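Local coordinates for succinylglutamate desuccinylase/aspartoacylase (Ruegeria sp. TM1040, PDB 3NA6), which is probably a zinc-dependent hydrolase of the succinylglutamate desuccinylase/aspartoacylase family, expected to cleave the amide bond of N-acylated amino acids, at residues A48-L53 and M137-V142. Residues are numbered along the deposited sequence; the frame is centred on the assembly and turned at random.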
loop_
_atom_site.group_PDB
_atom_site.type_symbol
_atom_site.label_atom_id
_atom_site.label_comp_id
_atom_site.label_asym_id
_atom_site.label_seq_id
_atom_site.Cartn_x
_atom_site.Cartn_y
_atom_site.Cartn_z
ATOM N N ALA A 48 -46.265 -23.471 9.159
ATOM C CA ALA A 48 -46.160 -23.035 10.534
ATOM C C ALA A 48 -44.919 -23.621 11.170
ATOM O O ALA A 48 -44.647 -24.830 11.056
ATOM C CB ALA A 48 -47.420 -23.454 11.299
ATOM N N GLY A 49 -44.157 -22.764 11.843
ATOM C CA GLY A 49 -43.050 -23.244 12.650
ATOM C C GLY A 49 -42.088 -22.168 13.075
ATOM O O GLY A 49 -42.310 -20.967 12.847
ATOM N N LYS A 50 -40.989 -22.618 13.661
ATOM C CA LYS A 50 -39.939 -21.718 14.077
ATOM C C LYS A 50 -39.302 -20.996 12.888
ATOM O O LYS A 50 -39.335 -21.467 11.719
ATOM C CB LYS A 50 -38.841 -22.493 14.802
ATOM C CG LYS A 50 -39.195 -23.105 16.153
ATOM C CD LYS A 50 -37.919 -23.542 16.838
ATOM C CE LYS A 50 -38.139 -24.669 17.820
ATOM N NZ LYS A 50 -38.634 -24.215 19.122
ATOM N N THR A 51 -38.723 -19.835 13.202
ATOM C CA THR A 51 -37.835 -19.147 12.302
ATOM C C THR A 51 -36.435 -19.395 12.799
ATOM O O THR A 51 -36.172 -19.235 13.993
ATOM C CB THR A 51 -38.092 -17.636 12.282
ATOM O OG1 THR A 51 -39.386 -17.374 11.709
ATOM C CG2 THR A 51 -36.952 -16.911 11.469
ATOM N N ALA A 52 -35.551 -19.821 11.895
ATOM C CA ALA A 52 -34.126 -19.950 12.181
ATOM C C ALA A 52 -33.361 -18.919 11.367
ATOM O O ALA A 52 -33.595 -18.747 10.159
ATOM C CB ALA A 52 -33.609 -21.353 11.878
ATOM N N LEU A 53 -32.440 -18.242 12.053
ATOM C CA LEU A 53 -31.501 -17.333 11.447
ATOM C C LEU A 53 -30.147 -18.022 11.352
ATOM O O LEU A 53 -29.518 -18.374 12.364
ATOM C CB LEU A 53 -31.412 -16.045 12.247
ATOM C CG LEU A 53 -30.535 -14.907 11.676
ATOM C CD1 LEU A 53 -31.017 -14.425 10.283
ATOM C CD2 LEU A 53 -30.485 -13.744 12.673
HETATM N N MSE A 137 -37.060 -11.545 15.040
HETATM C CA MSE A 137 -37.999 -12.363 14.297
HETATM C C MSE A 137 -37.583 -13.812 14.290
HETATM O O MSE A 137 -38.322 -14.646 13.788
HETATM C CB MSE A 137 -38.141 -11.837 12.877
HETATM C CG MSE A 137 -38.838 -10.495 12.827
HETATM SE SE MSE A 137 -39.360 -10.066 11.023
HETATM C CE MSE A 137 -37.847 -10.892 10.046
ATOM N N ALA A 138 -36.422 -14.129 14.867
ATOM C CA ALA A 138 -35.960 -15.521 14.940
ATOM C C ALA A 138 -36.245 -16.166 16.275
ATOM O O ALA A 138 -36.120 -15.524 17.316
ATOM C CB ALA A 138 -34.453 -15.613 14.654
ATOM N N ASP A 139 -36.523 -17.470 16.248
ATOM C CA ASP A 139 -36.602 -18.258 17.480
ATOM C C ASP A 139 -35.264 -18.893 17.860
ATOM O O ASP A 139 -34.930 -19.055 19.064
ATOM C CB ASP A 139 -37.674 -19.320 17.289
ATOM C CG ASP A 139 -39.015 -18.701 16.962
ATOM O OD1 ASP A 139 -39.555 -17.995 17.832
ATOM O OD2 ASP A 139 -39.488 -18.860 15.819
ATOM N N VAL A 140 -34.491 -19.233 16.837
ATOM C CA VAL A 140 -33.205 -19.914 17.028
ATOM C C VAL A 140 -32.195 -19.357 16.054
ATOM O O VAL A 140 -32.561 -18.718 15.046
ATOM C CB VAL A 140 -33.369 -21.446 16.850
ATOM C CG1 VAL A 140 -34.425 -21.947 17.811
ATOM C CG2 VAL A 140 -33.748 -21.810 15.399
ATOM N N ALA A 141 -30.919 -19.546 16.353
ATOM C CA ALA A 141 -29.831 -19.102 15.466
ATOM C C ALA A 141 -28.761 -20.189 15.343
ATOM O O ALA A 141 -28.443 -20.864 16.313
ATOM C CB ALA A 141 -29.183 -17.811 15.971
ATOM N N VAL A 142 -28.193 -20.305 14.148
ATOM C CA VAL A 142 -27.032 -21.154 13.870
ATOM C C VAL A 142 -25.974 -20.288 13.233
ATOM O O VAL A 142 -26.219 -19.683 12.188
ATOM C CB VAL A 142 -27.357 -22.354 12.941
ATOM C CG1 VAL A 142 -26.122 -23.246 12.811
ATOM C CG2 VAL A 142 -28.526 -23.131 13.480
#
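Val140 lays CG2 against the methyl of Ala52, with CG2 3.6 Å from Ala52 CB, while its other branch, CG1, meets CD of Lys50, whose chain crosses the valine at about a right angle. Ala52 and Val140, paired in a parallel bridge, put their side chains on one face of the sheet; Leu53 and Ala141 take the other, where Leu53 CB also packs on Ala138 CB at 3.9 Å. The short strand axes are inclined by 32°. Leu53 N donates to Val140 O (3.0 Å), and Leu53 O receives Val142 N (2.9 Å), so Leu53 bonds to the residues on either side of its bridge partner Ala141, as in a parallel sheet. Just before strand 140-142, the carboxylate of Asp139 serves as acceptor for a backbone N-H: with CG beside its own N (chi1 -58°), OD2 takes Thr51 N at 2.9 Å through its anti lone pair, nearly straight at 171°. Thr51 OG1 bonds to Arg84 on strand 83-88, which flanks strand 51-55 within the central sheet. At 6.3 Å Lys50 NZ makes no salt bridge with Asp139 OD2, so its charge probably acts only weakly there. Thr51 O accepts Asp139 N at 2.9 Å and, weakly, Val140 N; two bonds, one through the carboxylate and one between backbones, thus join Thr51 to Asp139.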